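Local coordinates for protein CG14216 (Drosophila melanogaster, PDB 3OMX) that probably dephosphorylates phosphoserine and phosphothreonine in the C-terminal domain of RNA polymerase II, and so takes part in RNA processing and transcription termination, at residues Y32-R37 against R93-K98; A148-D153 against E177-V182; N11-M16 against V137-E142. All coordinates share one frame; numbering follows the deposited sequence.

Contact 1: Y32-R37 against R93-K98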
loop_
_atom_site.group_PDB
_atom_site.type_symbol
_atom_site.label_atom_id
_atom_site.label_comp_id
_atom_site.label_asym_id
_atom_site.label_seq_id
_atom_site.Cartn_x
_atom_site.Cartn_y
_atom_site.Cartn_z
ATOM N N TYR A 32 -2.962 -3.405 -0.924
ATOM C CA TYR A 32 -2.842 -4.090 -2.235
ATOM C C TYR A 32 -1.481 -3.835 -2.932
ATOM O O TYR A 32 -0.712 -3.038 -2.456
ATOM C CB TYR A 32 -3.942 -3.671 -3.218
ATOM C CG TYR A 32 -5.342 -3.830 -2.687
ATOM C CD1 TYR A 32 -5.933 -2.793 -2.029
ATOM C CD2 TYR A 32 -6.088 -5.047 -2.876
ATOM C CE1 TYR A 32 -7.217 -2.942 -1.460
ATOM C CE2 TYR A 32 -7.341 -5.207 -2.366
ATOM C CZ TYR A 32 -7.897 -4.159 -1.618
ATOM O OH TYR A 32 -9.125 -4.173 -1.081
ATOM N N GLY A 33 -1.273 -4.561 -4.038
ATOM C CA GLY A 33 -0.083 -4.677 -4.854
ATOM C C GLY A 33 -0.643 -4.413 -6.232
ATOM O O GLY A 33 -1.859 -4.651 -6.536
ATOM N N THR A 34 0.166 -3.746 -7.035
ATOM C CA THR A 34 -0.235 -3.438 -8.384
ATOM C C THR A 34 0.637 -4.259 -9.334
ATOM O O THR A 34 0.470 -4.208 -10.517
ATOM C CB THR A 34 -0.049 -1.950 -8.772
ATOM O OG1 THR A 34 1.324 -1.449 -8.489
ATOM C CG2 THR A 34 -1.197 -1.078 -8.496
ATOM N N GLY A 35 1.586 -4.969 -8.868
ATOM C CA GLY A 35 2.372 -5.793 -9.805
ATOM C C GLY A 35 1.522 -6.946 -10.404
ATOM O O GLY A 35 0.309 -7.126 -10.099
ATOM N N GLU A 36 2.139 -7.780 -11.230
ATOM C CA GLU A 36 1.348 -8.820 -11.880
ATOM C C GLU A 36 1.305 -9.943 -10.883
ATOM O O GLU A 36 0.293 -10.661 -10.775
ATOM C CB GLU A 36 2.006 -9.341 -13.179
ATOM C CG GLU A 36 2.430 -8.282 -14.106
ATOM C CD GLU A 36 1.328 -7.877 -15.049
ATOM O OE1 GLU A 36 0.139 -8.255 -14.752
ATOM O OE2 GLU A 36 1.662 -7.195 -16.097
ATOM N N ARG A 37 2.423 -10.039 -10.155
ATOM C CA ARG A 37 2.761 -11.111 -9.245
ATOM C C ARG A 37 3.509 -10.479 -8.093
ATOM O O ARG A 37 4.010 -9.391 -8.175
ATOM C CB ARG A 37 3.744 -12.142 -9.912
ATOM C CG ARG A 37 3.144 -13.425 -10.661
ATOM C CD ARG A 37 3.202 -13.360 -12.236
ATOM N NE ARG A 37 3.485 -14.645 -12.874
ATOM C CZ ARG A 37 4.715 -15.231 -12.956
ATOM N NH1 ARG A 37 5.777 -14.643 -12.402
ATOM N NH2 ARG A 37 4.910 -16.413 -13.582
ATOM N N ARG A 93 -4.390 -8.115 -4.935
ATOM C CA ARG A 93 -3.943 -7.373 -6.044
ATOM C C ARG A 93 -4.970 -6.344 -6.436
ATOM O O ARG A 93 -6.124 -6.663 -6.581
ATOM C CB ARG A 93 -3.490 -8.261 -7.160
ATOM C CG ARG A 93 -3.370 -7.546 -8.443
ATOM C CD ARG A 93 -2.432 -8.258 -9.572
ATOM N NE ARG A 93 -3.327 -8.018 -10.661
ATOM C CZ ARG A 93 -3.129 -7.453 -11.837
ATOM N NH1 ARG A 93 -1.961 -7.136 -12.293
ATOM N NH2 ARG A 93 -4.216 -7.220 -12.551
ATOM N N PHE A 94 -4.506 -5.092 -6.601
ATOM C CA PHE A 94 -5.391 -3.974 -6.573
ATOM C C PHE A 94 -6.301 -3.998 -7.785
ATOM O O PHE A 94 -7.444 -3.569 -7.733
ATOM C CB PHE A 94 -4.593 -2.634 -6.512
ATOM C CG PHE A 94 -5.468 -1.487 -6.701
ATOM C CD1 PHE A 94 -6.252 -1.052 -5.671
ATOM C CD2 PHE A 94 -5.666 -0.958 -7.962
ATOM C CE1 PHE A 94 -7.157 -0.062 -5.821
ATOM C CE2 PHE A 94 -6.656 0.013 -8.174
ATOM C CZ PHE A 94 -7.406 0.498 -7.074
ATOM N N GLN A 95 -5.764 -4.402 -8.917
ATOM C CA GLN A 95 -6.577 -4.391 -10.099
ATOM C C GLN A 95 -7.694 -5.463 -10.076
ATOM O O GLN A 95 -8.667 -5.330 -10.810
ATOM C CB GLN A 95 -5.725 -4.446 -11.428
ATOM C CG GLN A 95 -4.671 -3.321 -11.515
ATOM C CD GLN A 95 -3.349 -3.697 -10.847
ATOM O OE1 GLN A 95 -2.317 -3.502 -11.442
ATOM N NE2 GLN A 95 -3.376 -4.239 -9.621
ATOM N N ASP A 96 -7.610 -6.445 -9.192
ATOM C CA ASP A 96 -8.782 -7.343 -8.954
ATOM C C ASP A 96 -9.670 -7.107 -7.730
ATOM O O ASP A 96 -10.440 -7.973 -7.371
ATOM C CB ASP A 96 -8.250 -8.745 -8.943
ATOM C CG ASP A 96 -7.283 -8.985 -10.191
ATOM O OD1 ASP A 96 -7.643 -8.537 -11.344
ATOM O OD2 ASP A 96 -6.227 -9.655 -10.094
ATOM N N THR A 97 -9.565 -5.999 -7.012
ATOM C CA THR A 97 -10.453 -5.880 -5.882
ATOM C C THR A 97 -11.688 -5.198 -6.421
ATOM O O THR A 97 -11.625 -4.516 -7.437
ATOM C CB THR A 97 -9.883 -5.013 -4.742
ATOM O OG1 THR A 97 -10.765 -5.088 -3.582
ATOM C CG2 THR A 97 -9.720 -3.473 -5.165
ATOM N N LYS A 98 -12.801 -5.318 -5.716
ATOM C CA LYS A 98 -13.984 -4.573 -6.013
ATOM C C LYS A 98 -14.329 -3.793 -4.761
ATOM O O LYS A 98 -15.374 -3.123 -4.693
ATOM C CB LYS A 98 -15.116 -5.567 -6.347
ATOM C CG LYS A 98 -14.757 -6.632 -7.468
ATOM C CD LYS A 98 -14.972 -6.121 -8.978
ATOM C CE LYS A 98 -14.062 -6.898 -10.053
ATOM N NZ LYS A 98 -14.750 -7.783 -11.090
#
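Tyr32 and Phe94 meet at nearly a right angle: the edge of the Phe94 ring is turned toward the face of Tyr32 in an offset edge-to-face pair, the planes at 79° and the centroids 5.9 Å apart. Behind the rings Tyr32 CB and Phe94 CB touch at 3.5 Å. Thr97 reaches the far end of the tyrosine, laying CG2 over one face near the rim while its OG1 donates to Tyr32 OH over 3.1 Å. That OG1 also accepts from the backbone N of Glu99. With an alanine in place of Tyr32 the edge of Phe94 is likely to lose the ring face it points at, and Thr97 OG1 its phenol acceptor.

Tyr32 and Gly33 belong to strand 28-33, outermost on its side of the central sheet, and the loop before strand 103-106 joins it here through a single bridge between Gly33 and Arg93. The bond beside that bridge, Phe94 N to Gly33 O, is short at 2.7 Å. Phe94 and Thr34 both reach on to Val7 of strand 3-8 and Val115 of helix 109-120.

Arg93 starts away from the strand, but its chain bends at chi3 (137°) and brings the guanidinium back. Arg93 NH1 donates to Gly35 O at 3.2 Å from above the carbonyl plane, though the oxygen lies near the guanidinium plane. Glu36 runs alongside in the same direction, its carboxylate 7° from the Arg93 guanidinium plane and Glu36 OE1 3.4 Å from Arg93 NH1 in a salt bridge. Arg93 NE makes a weak hydrogen bond to Asp96 OD2 as part of a second salt bridge.

Contact 2: A148-D153 against E177-V182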
loop_
_atom_site.group_PDB
_atom_site.type_symbol
_atom_site.label_atom_id
_atom_site.label_comp_id
_atom_site.label_asym_id
_atom_site.label_seq_id
_atom_site.Cartn_x
_atom_site.Cartn_y
_atom_site.Cartn_z
ATOM N N ALA A 148 5.195 4.832 6.894
ATOM C CA ALA A 148 3.903 4.576 7.544
ATOM C C ALA A 148 3.515 5.694 8.466
ATOM O O ALA A 148 2.287 6.092 8.493
ATOM C CB ALA A 148 3.932 3.424 8.188
ATOM N N PHE A 149 4.513 6.267 9.198
ATOM C CA PHE A 149 4.225 7.480 9.936
ATOM C C PHE A 149 3.670 8.572 9.056
ATOM O O PHE A 149 2.735 9.209 9.457
ATOM C CB PHE A 149 5.382 8.171 10.670
ATOM C CG PHE A 149 5.711 7.535 11.892
ATOM C CD1 PHE A 149 6.681 6.520 11.905
ATOM C CD2 PHE A 149 5.148 7.958 13.050
ATOM C CE1 PHE A 149 7.042 5.840 13.180
ATOM C CE2 PHE A 149 5.451 7.336 14.282
ATOM C CZ PHE A 149 6.388 6.259 14.362
ATOM N N VAL A 150 4.347 8.920 7.976
ATOM C CA VAL A 150 3.940 10.103 7.248
ATOM C C VAL A 150 2.490 9.853 6.690
ATOM O O VAL A 150 1.689 10.760 6.564
ATOM C CB VAL A 150 4.938 10.313 6.086
ATOM C CG1 VAL A 150 4.431 11.259 5.046
ATOM C CG2 VAL A 150 6.514 10.656 6.583
ATOM N N ILE A 151 2.197 8.642 6.231
ATOM C CA ILE A 151 0.888 8.307 5.650
ATOM C C ILE A 151 -0.216 8.430 6.728
ATOM O O ILE A 151 -1.312 8.959 6.505
ATOM C CB ILE A 151 0.920 6.929 5.045
ATOM C CG1 ILE A 151 1.687 6.977 3.671
ATOM C CG2 ILE A 151 -0.499 6.441 4.675
ATOM C CD1 ILE A 151 2.151 5.610 3.199
ATOM N N THR A 152 0.093 7.945 7.882
ATOM C CA THR A 152 -0.874 7.949 8.943
ATOM C C THR A 152 -1.175 9.336 9.408
ATOM O O THR A 152 -2.349 9.705 9.542
ATOM C CB THR A 152 -0.366 7.172 10.114
ATOM O OG1 THR A 152 -0.266 5.832 9.640
ATOM C CG2 THR A 152 -1.391 7.259 11.326
ATOM N N ASP A 153 -0.146 10.148 9.569
ATOM C CA ASP A 153 -0.335 11.544 9.802
ATOM C C ASP A 153 -1.169 12.276 8.748
ATOM O O ASP A 153 -2.048 13.036 9.097
ATOM C CB ASP A 153 1.071 12.156 10.084
ATOM C CG ASP A 153 1.155 13.658 9.943
ATOM O OD1 ASP A 153 0.083 14.346 10.010
ATOM O OD2 ASP A 153 2.343 14.174 9.777
ATOM N N GLU A 177 3.651 21.495 2.539
ATOM C CA GLU A 177 4.443 22.539 3.216
ATOM C C GLU A 177 5.049 22.070 4.542
ATOM O O GLU A 177 6.140 22.380 4.842
ATOM C CB GLU A 177 3.730 23.933 3.402
ATOM C CG GLU A 177 4.427 24.877 4.605
ATOM C CD GLU A 177 5.684 25.888 4.234
ATOM O OE1 GLU A 177 5.969 26.174 3.025
ATOM O OE2 GLU A 177 6.376 26.415 5.178
ATOM N N ARG A 178 4.342 21.302 5.309
ATOM C CA ARG A 178 4.819 21.054 6.591
ATOM C C ARG A 178 5.759 19.801 6.586
ATOM O O ARG A 178 6.549 19.668 7.462
ATOM C CB ARG A 178 3.611 20.889 7.531
ATOM C CG ARG A 178 4.027 20.338 8.867
ATOM C CD ARG A 178 2.852 20.119 9.915
ATOM N NE ARG A 178 1.711 19.236 9.543
ATOM C CZ ARG A 178 1.621 17.879 9.679
ATOM N NH1 ARG A 178 2.705 17.119 10.050
ATOM N NH2 ARG A 178 0.410 17.252 9.395
ATOM N N ARG A 179 5.652 18.896 5.627
ATOM C CA ARG A 179 6.456 17.674 5.635
ATOM C C ARG A 179 7.514 17.776 4.534
ATOM O O ARG A 179 8.349 16.911 4.433
ATOM C CB ARG A 179 5.592 16.417 5.396
ATOM C CG ARG A 179 4.737 15.952 6.569
ATOM C CD ARG A 179 5.608 15.162 7.440
ATOM N NE ARG A 179 4.891 14.414 8.484
ATOM C CZ ARG A 179 5.527 13.582 9.316
ATOM N NH1 ARG A 179 6.819 13.386 9.158
ATOM N NH2 ARG A 179 4.860 12.885 10.203
ATOM N N LYS A 180 7.416 18.819 3.724
ATOM C CA LYS A 180 8.317 19.105 2.614
ATOM C C LYS A 180 8.379 18.059 1.547
ATOM O O LYS A 180 9.432 17.581 1.226
ATOM C CB LYS A 180 9.717 19.514 3.065
ATOM C CG LYS A 180 9.736 21.019 3.537
ATOM C CD LYS A 180 9.929 21.027 5.038
ATOM C CE LYS A 180 8.847 21.937 5.849
ATOM N NZ LYS A 180 8.782 23.502 5.595
ATOM N N ARG A 181 7.201 17.746 0.996
ATOM C CA ARG A 181 6.990 16.618 0.118
ATOM C C ARG A 181 6.052 16.994 -0.981
ATOM O O ARG A 181 5.277 17.946 -0.874
ATOM C CB ARG A 181 6.364 15.470 0.950
ATOM C CG ARG A 181 7.516 14.854 1.753
ATOM C CD ARG A 181 6.937 13.881 2.759
ATOM N NE ARG A 181 6.771 12.756 1.908
ATOM C CZ ARG A 181 7.448 11.625 1.995
ATOM N NH1 ARG A 181 8.244 11.356 3.029
ATOM N NH2 ARG A 181 7.241 10.759 1.037
ATOM N N VAL A 182 6.114 16.212 -2.040
ATOM C CA VAL A 182 5.176 16.335 -3.079
ATOM C C VAL A 182 4.109 15.223 -2.968
ATOM O O VAL A 182 4.459 14.023 -2.899
ATOM C CB VAL A 182 5.900 16.359 -4.425
ATOM C CG1 VAL A 182 4.941 16.547 -5.550
ATOM C CG2 VAL A 182 7.057 17.597 -4.406
#
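Asp153 faces two consecutive arginines, and its carboxylate is where this contact is tightest. Arg178 comes from the opposite direction and grips it end-on: Arg178 NH2 donates to Asp153 OD1 and NH1 to OD2, each at 3.0 Å and on the syn lone pair, with the two flat groups nearly coplanar at 22°. Arg179 approaches side-on and puts both NE and NH2 on Asp153 OD2, each at 2.9 Å. Its NH2 uses the anti lone pair, while NE comes in almost along the C-O axis. OD2 thus accepts three N-H groups and OD1 one, which fixes the rotation of the carboxylate and probably keeps Asp153 ionised. With CG anti to the backbone N (chi1 162°), the aspartate projects from its helix toward both arginines.

Helices 141-158 and 164-179 are successive in the chain, and the contact joins the middle of the first to the C-terminal end of the second. Past Arg179 the backbone leaves the helix at Lys180, whose phi is positive (60°), and the chain heads for strand 184-189. Phe175 of helix 164-179 packs on both Val150 and Asp153.

Buried Val150 belongs to the well-packed part too, but as an apolar filler between two guanidinium groups, without a polar bond to either: Val150 CG2 sits over one face of Arg179, 3.8 Å from Arg179 NH1, and Val150 CG1 lies 4.0 Å above the plane of Arg181, both displaced toward the rim. Arg181 spends its NH2 on Asp136 O. The loose side is the outer one, where Arg178 is exposed and Phe149, also at the surface, bends its ring away from the arginines to meet Phe21 of helix 14-24 edge-to-face.

Contact 3: N11-M16 against V137-E142. With VO4 (vanadate ion), chain E.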
loop_
_atom_site.group_PDB
_atom_site.type_symbol
_atom_site.label_atom_id
_atom_site.label_comp_id
_atom_site.label_asym_id
_atom_site.label_seq_id
_atom_site.Cartn_x
_atom_site.Cartn_y
_atom_site.Cartn_z
ATOM N N ASN A 11 2.580 -5.889 -2.002
ATOM C CA ASN A 11 1.703 -5.986 -0.833
ATOM C C ASN A 11 2.389 -6.768 0.151
ATOM O O ASN A 11 1.767 -7.678 0.704
ATOM C CB ASN A 11 0.429 -6.758 -1.081
ATOM C CG ASN A 11 -0.709 -6.433 -0.085
ATOM O OD1 ASN A 11 -0.696 -5.451 0.733
ATOM N ND2 ASN A 11 -1.728 -7.204 -0.212
ATOM N N MET A 12 3.680 -6.533 0.253
ATOM C CA MET A 12 4.509 -7.208 1.232
ATOM C C MET A 12 5.151 -6.284 2.243
ATOM O O MET A 12 5.281 -6.630 3.422
ATOM C CB MET A 12 5.670 -7.943 0.591
ATOM C CG MET A 12 5.333 -9.047 -0.257
ATOM S SD MET A 12 4.990 -10.507 0.784
ATOM C CE MET A 12 6.339 -10.271 1.902
ATOM N N ASN A 13 5.692 -5.147 1.772
ATOM C CA ASN A 13 6.494 -4.312 2.688
ATOM C C ASN A 13 5.829 -2.980 2.970
ATOM O O ASN A 13 5.197 -2.874 4.011
ATOM C CB ASN A 13 7.954 -4.206 2.241
ATOM C CG ASN A 13 8.788 -3.200 3.059
ATOM O OD1 ASN A 13 9.539 -2.425 2.489
ATOM N ND2 ASN A 13 8.699 -3.251 4.388
ATOM N N ARG A 14 5.953 -1.984 2.079
ATOM C CA ARG A 14 5.505 -0.690 2.401
ATOM C C ARG A 14 3.981 -0.613 2.618
ATOM O O ARG A 14 3.467 0.174 3.404
ATOM C CB ARG A 14 5.868 0.265 1.286
ATOM C CG ARG A 14 7.316 0.520 1.149
ATOM C CD ARG A 14 7.579 1.161 -0.171
ATOM N NE ARG A 14 7.417 0.226 -1.297
ATOM C CZ ARG A 14 7.656 0.591 -2.570
ATOM N NH1 ARG A 14 8.081 1.805 -2.866
ATOM N NH2 ARG A 14 7.475 -0.244 -3.557
ATOM N N SER A 15 3.227 -1.303 1.795
ATOM C CA SER A 15 1.816 -1.206 1.945
ATOM C C SER A 15 1.399 -1.934 3.256
ATOM O O SER A 15 0.552 -1.469 3.919
ATOM C CB SER A 15 1.176 -1.776 0.709
ATOM O OG SER A 15 1.381 -3.122 0.655
ATOM N N MET A 16 2.093 -2.998 3.650
ATOM C CA MET A 16 1.742 -3.747 4.841
ATOM C C MET A 16 2.227 -3.074 6.206
ATOM O O MET A 16 1.496 -3.109 7.202
ATOM C CB MET A 16 2.188 -5.172 4.714
ATOM C CG MET A 16 1.314 -5.998 3.726
ATOM S SD MET A 16 -0.321 -6.233 4.350
ATOM C CE MET A 16 -0.048 -7.599 5.459
ATOM N N VAL A 137 7.588 6.435 -0.718
ATOM C CA VAL A 137 8.337 5.784 0.294
ATOM C C VAL A 137 9.297 4.795 -0.307
ATOM O O VAL A 137 8.975 4.089 -1.277
ATOM C CB VAL A 137 7.472 5.237 1.495
ATOM C CG1 VAL A 137 6.004 5.505 1.373
ATOM C CG2 VAL A 137 7.830 3.872 1.882
ATOM N N VAL A 138 10.505 4.763 0.247
ATOM C CA VAL A 138 11.495 3.908 -0.320
ATOM C C VAL A 138 11.281 2.450 0.144
ATOM O O VAL A 138 10.819 2.155 1.263
ATOM C CB VAL A 138 12.864 4.471 0.020
ATOM C CG1 VAL A 138 13.948 3.507 -0.359
ATOM C CG2 VAL A 138 13.133 5.840 -0.736
ATOM N N ASP A 139 11.621 1.533 -0.725
ATOM C CA ASP A 139 11.338 0.175 -0.471
ATOM C C ASP A 139 12.394 -0.578 0.328
ATOM O O ASP A 139 12.974 -1.530 -0.133
ATOM C CB ASP A 139 11.005 -0.544 -1.779
ATOM C CG ASP A 139 10.538 -2.045 -1.570
ATOM O OD1 ASP A 139 10.308 -2.498 -0.389
ATOM O OD2 ASP A 139 10.416 -2.799 -2.590
ATOM N N ASN A 140 12.549 -0.261 1.610
ATOM C CA ASN A 140 13.245 -1.136 2.519
ATOM C C ASN A 140 12.473 -1.079 3.924
ATOM O O ASN A 140 11.606 -0.246 4.118
ATOM C CB ASN A 140 14.678 -0.658 2.622
ATOM C CG ASN A 140 14.776 0.735 3.127
ATOM O OD1 ASN A 140 14.465 1.007 4.283
ATOM N ND2 ASN A 140 15.178 1.632 2.285
ATOM N N ALA A 141 12.776 -1.943 4.895
ATOM C CA ALA A 141 12.038 -1.996 6.195
ATOM C C ALA A 141 12.003 -0.711 6.977
ATOM O O ALA A 141 10.976 -0.295 7.556
ATOM C CB ALA A 141 12.528 -3.173 7.114
ATOM N N GLU A 142 13.094 -0.001 6.886
ATOM C CA GLU A 142 13.322 1.192 7.662
ATOM C C GLU A 142 12.481 2.328 7.169
ATOM O O GLU A 142 11.812 2.949 7.947
ATOM C CB GLU A 142 14.811 1.566 7.543
ATOM C CG GLU A 142 15.154 2.939 8.163
ATOM C CD GLU A 142 16.701 2.997 8.616
ATOM O OE1 GLU A 142 17.301 1.933 9.092
ATOM O OE2 GLU A 142 17.262 4.131 8.522
HETATM V V VO4 E . 5.965 -3.421 -1.580
HETATM O O1 VO4 E . 7.765 -4.203 -1.697
HETATM O O2 VO4 E . 5.455 -5.214 -1.308
HETATM O O3 VO4 E . 6.238 -2.972 -3.469
HETATM O O4 VO4 E . 6.851 -2.255 -0.398
#
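Arg14 lies with its guanidinium flat beneath Asp139, whose CB sits 3.6 Å above the centre of the group. The carboxylate is stacked parallel to the guanidinium, within 2°; Arg14 NH2 and Asp139 OD2 are 4.0 Å apart, and no N-H points at the carboxylate. The aspartate has CG anti to its own N (chi1 -174°), and this carries the carboxylate past the arginine to the vanadate, with Asp139 OD2 3.1 Å from O1 of the ion.

The arginine is held all round its edge. Its chain leaves beside the backbone N, extends at chi2 and bends at chi3 (-72°), turning Arg14 NE back to O4 of the vanadate at 2.7 Å, the same oxygen that the backbone N of Arg14 holds. NH2 donates to O3, and Arg14 NH1 turns the other way to Val137 O at 2.9 Å, the carbonyl oxygen lying close to the guanidinium plane. NH1 also forms a salt bridge with Glu108, which would help keep the head group from swinging. The aliphatic part slides past Val137, whose CG2 comes within 3.4 Å of Arg14 CD.

Asn13 sends its side chain obliquely across that of Asp139, the amide nearly coplanar with the carboxylate. The backbone N atoms of Met12 and Asn13 both donate to vanadate O2, the first at 2.7 Å.

Residues 8 to 14, Cys8 through Arg14, have the CX5R spacing of a phosphate-binding P-loop; together with Asp139 they line the vanadate pocket, as in the active site of the low-molecular-weight protein tyrosine phosphatase fold, here occupied by a transition-state analogue.

Overall arrangement
Contact 3 carries the vanadate site, and the centres of contacts 1 and 2 each lie about 16 Å from the centre of contact 3. Contact 1 falls inside the long chain loop that contact 3 closes, and the two touch: Gly33 N is 4.1 Å from Asn11 CB, and Gly33 comes within about 7 Å of the ion. Contact 2 follows contact 3 along the chain and shares helix 141-158 with it, Ile151 CD1 lying 4.3 Å from Val137 CG1; the Arg181 side chain is still about 13 Å from the vanadate. Contacts 1 and 2 sit on opposite sides of the chain's centre, with centres 25 Å apart and nearest atoms about 11 Å apart.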